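Local coordinates for protein leucine aminopeptidase A1, chloroplastic (Solanum lycopersicum, PDB 5D8N) that removes N-terminal amino acids, preferably leucine, from peptides as a magnesium-dependent homohexameric aminopeptidase of the M17 family, and has a chaperone role, at residues L79-S93 against L99-G112. The protein carries 1 engineered substitution. Numbering follows the deposited sequence.
Sequences LLSAASSEEDFSGKS and LRFPGGRITLVGLG. With EDO (1,2-ethanediol), chain M.
Leu80 lays its CD1 methyl between two leucines of the hairpin, 4.0 Å from Leu99 CD2 and 4.0 Å from Leu108 CD1. With CG anti to the backbone N (chi1 -177°), that methyl is carried from the flank of the helix toward the strands. Leu79 CD2 meets Leu99 CD1, and Ala83 touches the same methyl more distantly. Beyond Leu80, the Phe89 ring stands with its CZ edge on the strand: Val109 C and Gly110 N lie in the ring plane, CZ being 3.7 Å from Gly110 N, while Leu108 CB approaches CE2 obliquely at 3.8 Å. Gly91 N sits over the centre of one ring face. Cut back to an alanine, Phe89 would lose the ring that reaches Leu108 CB and the Gly110 backbone, and a gap would probably open between the loop and strand 104-112. Helix 79-86 thus packs on one side of the antiparallel hairpin that brings 96-101 to the edge of the mixed sheet in the macro-like N-terminal domain, 104-112 lying parallel to 46-52; helix 119-134 covers the other side through Val109. Gly112 N donates to Gly91 O at 2.9 Å, in the carbonyl plane, tying the loop to the backbone beyond Gly110. Gly110 CA makes a CA-H...O contact with Lys92 O, where a side chain would clash. A Schellman motif at Asp88 ends the helix and turns the chain toward Phe89. Ser84 OG, 3.8 Å from Leu108 CD1, bonds back to Leu80 O at 2.7 Å, opposite the face used by Ser84 N. Farther out, Glu86 forms salt bridges with Arg100 and Arg105 of a second subunit.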
ATOM      1  N   LEU A  79      -3.379 -60.385  -0.923  1.00 37.87           N
ATOM      2  CA  LEU A  79      -2.763 -59.221  -1.548  1.00 39.14           C
ATOM      3  C   LEU A  79      -3.411 -57.889  -1.165  1.00 35.39           C
ATOM      4  O   LEU A  79      -2.725 -56.909  -0.929  1.00 30.18           O
ATOM      5  CB  LEU A  79      -2.753 -59.389  -3.066  1.00 40.86           C
ATOM      6  CG  LEU A  79      -1.756 -58.523  -3.836  1.00 44.56           C
ATOM      7  CD1 LEU A  79      -0.317 -58.880  -3.505  1.00 43.62           C
ATOM      8  CD2 LEU A  79      -1.996 -58.671  -5.330  1.00 48.85           C
ATOM      9  N   LEU A  80      -4.714 -57.887  -0.915  1.00 36.44           N
ATOM     10  CA  LEU A  80      -5.410 -56.656  -0.580  1.00 33.55           C
ATOM     11  C   LEU A  80      -5.164 -56.212   0.863  1.00 33.33           C
ATOM     12  O   LEU A  80      -5.007 -55.021   1.146  1.00 29.88           O
ATOM     13  CB  LEU A  80      -6.910 -56.859  -0.836  1.00 38.10           C
ATOM     14  CG  LEU A  80      -7.847 -55.672  -0.617  1.00 36.14           C
ATOM     15  CD1 LEU A  80      -7.495 -54.568  -1.591  1.00 36.50           C
ATOM     16  CD2 LEU A  80      -9.302 -56.088  -0.778  1.00 45.77           C
ATOM     17  N   SER A  81      -5.135 -57.169   1.792  1.00 33.67           N
ATOM     18  CA  SER A  81      -4.818 -56.854   3.193  1.00 31.76           C
ATOM     19  C   SER A  81      -3.343 -56.459   3.366  1.00 30.46           C
ATOM     20  O   SER A  81      -3.000 -55.580   4.148  1.00 28.61           O
ATOM     21  CB  SER A  81      -5.174 -58.028   4.127  1.00 32.83           C
ATOM     22  OG  SER A  81      -4.552 -59.254   3.742  1.00 33.25           O
ATOM     23  N   ALA A  82      -2.472 -57.097   2.600  1.00 30.75           N
ATOM     24  CA  ALA A  82      -1.053 -56.795   2.678  1.00 35.54           C
ATOM     25  C   ALA A  82      -0.764 -55.390   2.129  1.00 34.79           C
ATOM     26  O   ALA A  82      -0.120 -54.567   2.770  1.00 34.76           O
ATOM     27  CB  ALA A  82      -0.269 -57.859   1.924  1.00 38.62           C
ATOM     28  N   ALA A  83      -1.359 -55.071   0.992  1.00 32.62           N
ATOM     29  CA  ALA A  83      -1.165 -53.767   0.409  1.00 32.54           C
ATOM     30  C   ALA A  83      -1.731 -52.721   1.370  1.00 35.05           C
ATOM     31  O   ALA A  83      -1.134 -51.665   1.572  1.00 33.46           O
ATOM     32  CB  ALA A  83      -1.867 -53.698  -0.947  1.00 31.57           C
ATOM     33  N   SER A  84      -2.901 -52.999   1.933  1.00 32.07           N
ATOM     34  CA  SER A  84      -3.554 -52.038   2.822  1.00 31.92           C
ATOM     35  C   SER A  84      -2.735 -51.717   4.074  1.00 31.38           C
ATOM     36  O   SER A  84      -2.666 -50.560   4.503  1.00 32.59           O
ATOM     37  CB  SER A  84      -4.925 -52.571   3.254  1.00 33.01           C
ATOM     38  OG  SER A  84      -5.800 -52.589   2.149  1.00 37.56           O
ATOM     39  N   SER A  85      -2.172 -52.733   4.717  1.00 31.75           N
ATOM     40  CA  SER A  85      -1.337 -52.451   5.887  1.00 33.32           C
ATOM     41  C   SER A  85      -0.024 -51.784   5.471  1.00 30.14           C
ATOM     42  O   SER A  85       0.392 -50.815   6.088  1.00 29.70           O
ATOM     43  CB  SER A  85      -1.058 -53.698   6.733  1.00 34.93           C
ATOM     44  OG  SER A  85      -0.377 -54.664   5.968  1.00 39.86           O
ATOM     45  N   GLU A  86       0.546 -52.176   4.341  1.00 30.39           N
ATOM     46  CA  GLU A  86       1.822 -51.578   3.900  1.00 29.35           C
ATOM     47  C   GLU A  86       1.622 -50.081   3.649  1.00 30.25           C
ATOM     48  O   GLU A  86       2.516 -49.256   3.890  1.00 25.83           O
ATOM     49  CB  GLU A  86       2.337 -52.258   2.633  1.00 29.02           C
ATOM     50  CG  GLU A  86       2.954 -53.633   2.862  1.00 31.79           C
ATOM     51  CD  GLU A  86       3.061 -54.462   1.597  1.00 32.85           C
ATOM     52  OE1 GLU A  86       3.037 -53.901   0.469  1.00 34.05           O
ATOM     53  OE2 GLU A  86       3.234 -55.684   1.738  1.00 34.01           O
ATOM     54  N   GLU A  87       0.457 -49.753   3.093  1.00 29.34           N
ATOM     55  CA  GLU A  87       0.189 -48.388   2.692  1.00 28.11           C
ATOM     56  C   GLU A  87      -0.554 -47.640   3.796  1.00 27.12           C
ATOM     57  O   GLU A  87      -1.011 -46.524   3.581  1.00 29.86           O
ATOM     58  CB  GLU A  87      -0.563 -48.348   1.362  1.00 29.83           C
ATOM     59  CG  GLU A  87       0.237 -48.987   0.231  1.00 30.74           C
ATOM     60  CD  GLU A  87      -0.534 -49.156  -1.062  1.00 31.91           C
ATOM     61  OE1 GLU A  87      -1.400 -48.296  -1.347  1.00 33.16           O
ATOM     62  OE2 GLU A  87      -0.247 -50.140  -1.803  1.00 33.13           O
ATOM     63  N   ASP A  88      -0.637 -48.242   4.979  1.00 31.24           N
ATOM     64  CA  ASP A  88      -1.236 -47.599   6.147  1.00 35.95           C
ATOM     65  C   ASP A  88      -2.694 -47.161   5.906  1.00 35.10           C
ATOM     66  O   ASP A  88      -3.099 -46.078   6.317  1.00 37.18           O
ATOM     67  CB  ASP A  88      -0.365 -46.405   6.555  1.00 41.78           C
ATOM     68  CG  ASP A  88      -0.635 -45.928   7.968  1.00 48.19           C
ATOM     69  OD1 ASP A  88      -0.833 -46.772   8.857  1.00 51.91           O
ATOM     70  OD2 ASP A  88      -0.653 -44.702   8.190  1.00 52.38           O
ATOM     71  N   PHE A  89      -3.460 -47.936   5.147  1.00 31.67           N
ATOM     72  CA  PHE A  89      -4.874 -47.609   4.898  1.00 31.73           C
ATOM     73  C   PHE A  89      -5.694 -48.256   6.005  1.00 32.16           C
ATOM     74  O   PHE A  89      -5.604 -49.463   6.205  1.00 36.00           O
ATOM     75  CB  PHE A  89      -5.341 -48.176   3.548  1.00 31.69           C
ATOM     76  CG  PHE A  89      -6.787 -47.927   3.241  1.00 33.08           C
ATOM     77  CD1 PHE A  89      -7.204 -46.721   2.711  1.00 33.61           C
ATOM     78  CD2 PHE A  89      -7.741 -48.900   3.458  1.00 33.83           C
ATOM     79  CE1 PHE A  89      -8.544 -46.472   2.467  1.00 31.41           C
ATOM     80  CE2 PHE A  89      -9.093 -48.640   3.265  1.00 34.36           C
ATOM     81  CZ  PHE A  89      -9.501 -47.435   2.732  1.00 31.79           C
ATOM     82  N   SER A  90      -6.420 -47.455   6.773  1.00 30.22           N
ATOM     83  CA  SER A  90      -7.286 -47.971   7.840  1.00 34.32           C
ATOM     84  C   SER A  90      -8.698 -47.396   7.700  1.00 38.68           C
ATOM     85  O   SER A  90      -9.499 -47.451   8.632  1.00 40.57           O
ATOM     86  CB  SER A  90      -6.704 -47.610   9.213  1.00 33.39           C
ATOM     87  OG  SER A  90      -6.614 -46.202   9.348  1.00 36.94           O
ATOM     88  N   GLY A  91      -9.016 -46.867   6.519  1.00 41.19           N
ATOM     89  CA  GLY A  91     -10.378 -46.421   6.226  1.00 38.02           C
ATOM     90  C   GLY A  91     -10.680 -45.007   6.676  1.00 36.91           C
ATOM     91  O   GLY A  91     -11.841 -44.609   6.710  1.00 34.91           O
ATOM     92  N   LYS A  92      -9.645 -44.231   6.980  1.00 40.39           N
ATOM     93  CA  LYS A  92      -9.839 -42.828   7.353  1.00 43.74           C
ATOM     94  C   LYS A  92     -10.293 -42.005   6.158  1.00 43.25           C
ATOM     95  O   LYS A  92      -9.990 -42.337   5.009  1.00 39.48           O
ATOM     96  CB  LYS A  92      -8.569 -42.218   7.963  1.00 46.06           C
ATOM     97  CG  LYS A  92      -8.144 -42.865   9.275  1.00 57.12           C
ATOM     98  CD  LYS A  92      -6.879 -42.222   9.826  1.00 69.31           C
ATOM     99  CE  LYS A  92      -6.484 -42.832  11.166  1.00 79.72           C
ATOM    100  NZ  LYS A  92      -5.141 -42.359  11.607  1.00 89.42           N
ATOM    101  N   SER A  93     -10.990 -40.910   6.443  1.00 44.70           N
ATOM    102  CA  SER A  93     -11.575 -40.060   5.421  1.00 43.71           C
ATOM    103  C   SER A  93     -10.504 -39.466   4.513  1.00 40.33           C
ATOM    104  O   SER A  93      -9.426 -39.145   4.986  1.00 40.06           O
ATOM    105  CB  SER A  93     -12.430 -38.992   6.096  1.00 45.11           C
ATOM    106  OG  SER A  93     -13.015 -38.203   5.084  1.00 61.77           O
ATOM    107  N   LEU A  99      -5.409 -51.201  -6.137  1.00 33.98           N
ATOM    108  CA  LEU A  99      -4.749 -52.452  -6.448  1.00 30.98           C
ATOM    109  C   LEU A  99      -5.178 -53.021  -7.797  1.00 33.01           C
ATOM    110  O   LEU A  99      -6.345 -53.351  -8.005  1.00 31.69           O
ATOM    111  CB  LEU A  99      -5.027 -53.436  -5.332  1.00 33.26           C
ATOM    112  CG  LEU A  99      -4.266 -54.753  -5.438  1.00 35.83           C
ATOM    113  CD1 LEU A  99      -2.765 -54.572  -5.236  1.00 33.47           C
ATOM    114  CD2 LEU A  99      -4.835 -55.720  -4.419  1.00 37.91           C
ATOM    115  N   ARG A 100      -4.217 -53.122  -8.712  1.00 31.39           N
ATOM    116  CA  ARG A 100      -4.399 -53.733 -10.031  1.00 29.77           C
ATOM    117  C   ARG A 100      -3.894 -55.164 -10.040  1.00 30.63           C
ATOM    118  O   ARG A 100      -2.800 -55.438  -9.547  1.00 33.61           O
ATOM    119  CB  ARG A 100      -3.614 -52.952 -11.084  1.00 31.73           C
ATOM    120  CG  ARG A 100      -3.720 -53.545 -12.487  1.00 33.44           C
ATOM    121  CD  ARG A 100      -5.140 -53.460 -13.025  1.00 35.07           C
ATOM    122  NE  ARG A 100      -5.217 -53.613 -14.468  1.00 32.58           N
ATOM    123  CZ  ARG A 100      -5.378 -54.770 -15.098  1.00 34.44           C
ATOM    124  NH1 ARG A 100      -5.384 -55.930 -14.448  1.00 36.32           N
ATOM    125  NH2 ARG A 100      -5.392 -54.779 -16.419  1.00 34.72           N
ATOM    126  N   PHE A 101      -4.745 -56.091 -10.450  1.00 31.69           N
ATOM    127  CA  PHE A 101      -4.462 -57.525 -10.314  1.00 34.27           C
ATOM    128  C   PHE A 101      -4.999 -58.228 -11.560  1.00 34.67           C
ATOM    129  O   PHE A 101      -5.600 -57.571 -12.408  1.00 32.86           O
ATOM    130  CB  PHE A 101      -5.068 -58.107  -9.027  1.00 34.79           C
ATOM    131  CG  PHE A 101      -6.545 -57.917  -8.900  1.00 37.28           C
ATOM    132  CD1 PHE A 101      -7.419 -58.726  -9.610  1.00 37.97           C
ATOM    133  CD2 PHE A 101      -7.056 -56.806  -8.250  1.00 36.70           C
ATOM    134  CE1 PHE A 101      -8.777 -58.452  -9.629  1.00 40.94           C
ATOM    135  CE2 PHE A 101      -8.413 -56.550  -8.242  1.00 37.80           C
ATOM    136  CZ  PHE A 101      -9.284 -57.385  -8.909  1.00 38.60           C
ATOM    137  N   PRO A 102      -4.692 -59.523 -11.739  1.00 36.64           N
ATOM    138  CA  PRO A 102      -5.049 -60.087 -13.049  1.00 39.52           C
ATOM    139  C   PRO A 102      -6.555 -60.281 -13.139  1.00 36.01           C
ATOM    140  O   PRO A 102      -7.147 -60.870 -12.246  1.00 39.34           O
ATOM    141  CB  PRO A 102      -4.359 -61.457 -13.086  1.00 43.15           C
ATOM    142  CG  PRO A 102      -3.663 -61.619 -11.770  1.00 46.00           C
ATOM    143  CD  PRO A 102      -3.670 -60.306 -11.032  1.00 39.66           C
ATOM    144  N   GLY A 103      -7.168 -59.647 -14.124  1.00 37.52           N
ATOM    145  CA  GLY A 103      -8.612 -59.670 -14.274  1.00 46.73           C
ATOM    146  C   GLY A 103      -9.352 -58.451 -13.749  1.00 49.97           C
ATOM    147  O   GLY A 103     -10.560 -58.330 -13.945  1.00 60.06           O
ATOM    148  N   GLY A 104      -8.664 -57.537 -13.077  1.00 42.67           N
ATOM    149  CA  GLY A 104      -9.355 -56.341 -12.627  1.00 41.29           C
ATOM    150  C   GLY A 104      -8.583 -55.382 -11.743  1.00 40.99           C
ATOM    151  O   GLY A 104      -7.354 -55.449 -11.623  1.00 34.06           O
ATOM    152  N   ARG A 105      -9.329 -54.446 -11.156  1.00 35.52           N
ATOM    153  CA  ARG A 105      -8.741 -53.413 -10.322  1.00 33.40           C
ATOM    154  C   ARG A 105      -9.707 -53.107  -9.186  1.00 27.21           C
ATOM    155  O   ARG A 105     -10.893 -52.893  -9.423  1.00 25.98           O
ATOM    156  CB  ARG A 105      -8.471 -52.188 -11.192  1.00 35.44           C
ATOM    157  CG  ARG A 105      -7.662 -51.110 -10.517  1.00 37.24           C
ATOM    158  CD  ARG A 105      -7.554 -49.886 -11.406  1.00 36.77           C
ATOM    159  NE  ARG A 105      -6.537 -50.034 -12.445  1.00 33.07           N
ATOM    160  CZ  ARG A 105      -5.273 -49.642 -12.331  1.00 28.64           C
ATOM    161  NH1 ARG A 105      -4.814 -49.149 -11.194  1.00 29.48           N
ATOM    162  NH2 ARG A 105      -4.478 -49.663 -13.388  1.00 28.05           N
ATOM    163  N   ILE A 106      -9.175 -52.997  -7.979  1.00 26.26           N
ATOM    164  CA  ILE A 106      -9.964 -52.585  -6.842  1.00 28.79           C
ATOM    165  C   ILE A 106      -9.405 -51.309  -6.234  1.00 28.46           C
ATOM    166  O   ILE A 106      -8.194 -51.156  -6.102  1.00 30.23           O
ATOM    167  CB  ILE A 106     -10.015 -53.685  -5.772  1.00 32.77           C
ATOM    168  CG1 ILE A 106     -10.929 -54.792  -6.285  1.00 39.95           C
ATOM    169  CG2 ILE A 106     -10.612 -53.152  -4.472  1.00 33.30           C
ATOM    170  CD1 ILE A 106     -10.999 -56.036  -5.416  1.00 47.34           C
ATOM    171  N   THR A 107     -10.282 -50.379  -5.864  0.56 26.18           N
ATOM    172  CA  THR A 107      -9.876 -49.291  -4.978  0.56 27.17           C
ATOM    173  C   THR A 107     -10.740 -49.253  -3.723  0.56 27.19           C
ATOM    174  O   THR A 107     -11.971 -49.276  -3.805  0.56 26.37           O
ATOM    175  CB  THR A 107      -9.870 -47.915  -5.674  0.56 27.70           C
ATOM    176  OG1 THR A 107      -9.346 -46.912  -4.786  0.56 26.37           O
ATOM    177  CG2 THR A 107     -11.265 -47.529  -6.143  0.56 28.77           C
ATOM    178  N   LEU A 108     -10.079 -49.244  -2.567  1.00 26.57           N
ATOM    179  CA  LEU A 108     -10.759 -49.016  -1.296  1.00 25.76           C
ATOM    180  C   LEU A 108     -10.697 -47.539  -0.970  1.00 23.26           C
ATOM    181  O   LEU A 108      -9.657 -46.913  -1.112  1.00 24.65           O
ATOM    182  CB  LEU A 108     -10.067 -49.786  -0.175  1.00 30.79           C
ATOM    183  CG  LEU A 108      -9.847 -51.285  -0.422  1.00 33.57           C
ATOM    184  CD1 LEU A 108      -9.246 -51.862   0.845  1.00 33.03           C
ATOM    185  CD2 LEU A 108     -11.156 -51.986  -0.762  1.00 33.62           C
ATOM    186  N   VAL A 109     -11.826 -46.972  -0.572  1.00 22.89           N
ATOM    187  CA  VAL A 109     -11.933 -45.547  -0.295  1.00 23.78           C
ATOM    188  C   VAL A 109     -12.392 -45.353   1.132  1.00 25.86           C
ATOM    189  O   VAL A 109     -13.430 -45.893   1.534  1.00 25.46           O
ATOM    190  CB  VAL A 109     -12.974 -44.895  -1.222  1.00 24.60           C
ATOM    191  CG1 VAL A 109     -13.111 -43.420  -0.901  1.00 23.89           C
ATOM    192  CG2 VAL A 109     -12.559 -45.079  -2.676  1.00 26.53           C
ATOM    193  N   GLY A 110     -11.634 -44.570   1.891  1.00 26.46           N
ATOM    194  CA  GLY A 110     -11.911 -44.385   3.310  1.00 28.87           C
ATOM    195  C   GLY A 110     -13.090 -43.467   3.517  1.00 29.87           C
ATOM    196  O   GLY A 110     -13.158 -42.417   2.906  1.00 27.62           O
ATOM    197  N   LEU A 111     -14.048 -43.884   4.341  1.00 33.94           N
ATOM    198  CA  LEU A 111     -15.184 -43.031   4.683  1.00 34.25           C
ATOM    199  C   LEU A 111     -15.053 -42.368   6.062  1.00 38.12           C
ATOM    200  O   LEU A 111     -15.948 -41.640   6.494  1.00 40.03           O
ATOM    201  CB  LEU A 111     -16.461 -43.855   4.618  1.00 34.08           C
ATOM    202  CG  LEU A 111     -16.760 -44.471   3.249  1.00 33.75           C
ATOM    203  CD1 LEU A 111     -17.989 -45.372   3.284  1.00 32.91           C
ATOM    204  CD2 LEU A 111     -16.947 -43.379   2.209  1.00 34.13           C
ATOM    205  N   GLY A 112     -14.016 -42.738   6.809  1.00 40.16           N
ATOM    206  CA  GLY A 112     -13.811 -42.237   8.156  1.00 39.65           C
ATOM    207  C   GLY A 112     -14.743 -42.891   9.158  1.00 42.08           C
ATOM    208  O   GLY A 112     -15.177 -44.023   8.964  1.00 38.16           O
TER
HETATM  209  C1  EDO M 604      -0.338 -44.251  -1.140  1.00 66.33           C
HETATM  210  O1  EDO M 604      -1.583 -43.702  -0.696  1.00 68.96           O
HETATM  211  C2  EDO M 604       0.235 -45.175  -0.070  1.00 64.15           C
HETATM  212  O2  EDO M 604       0.179 -44.617   1.257  1.00 58.24           O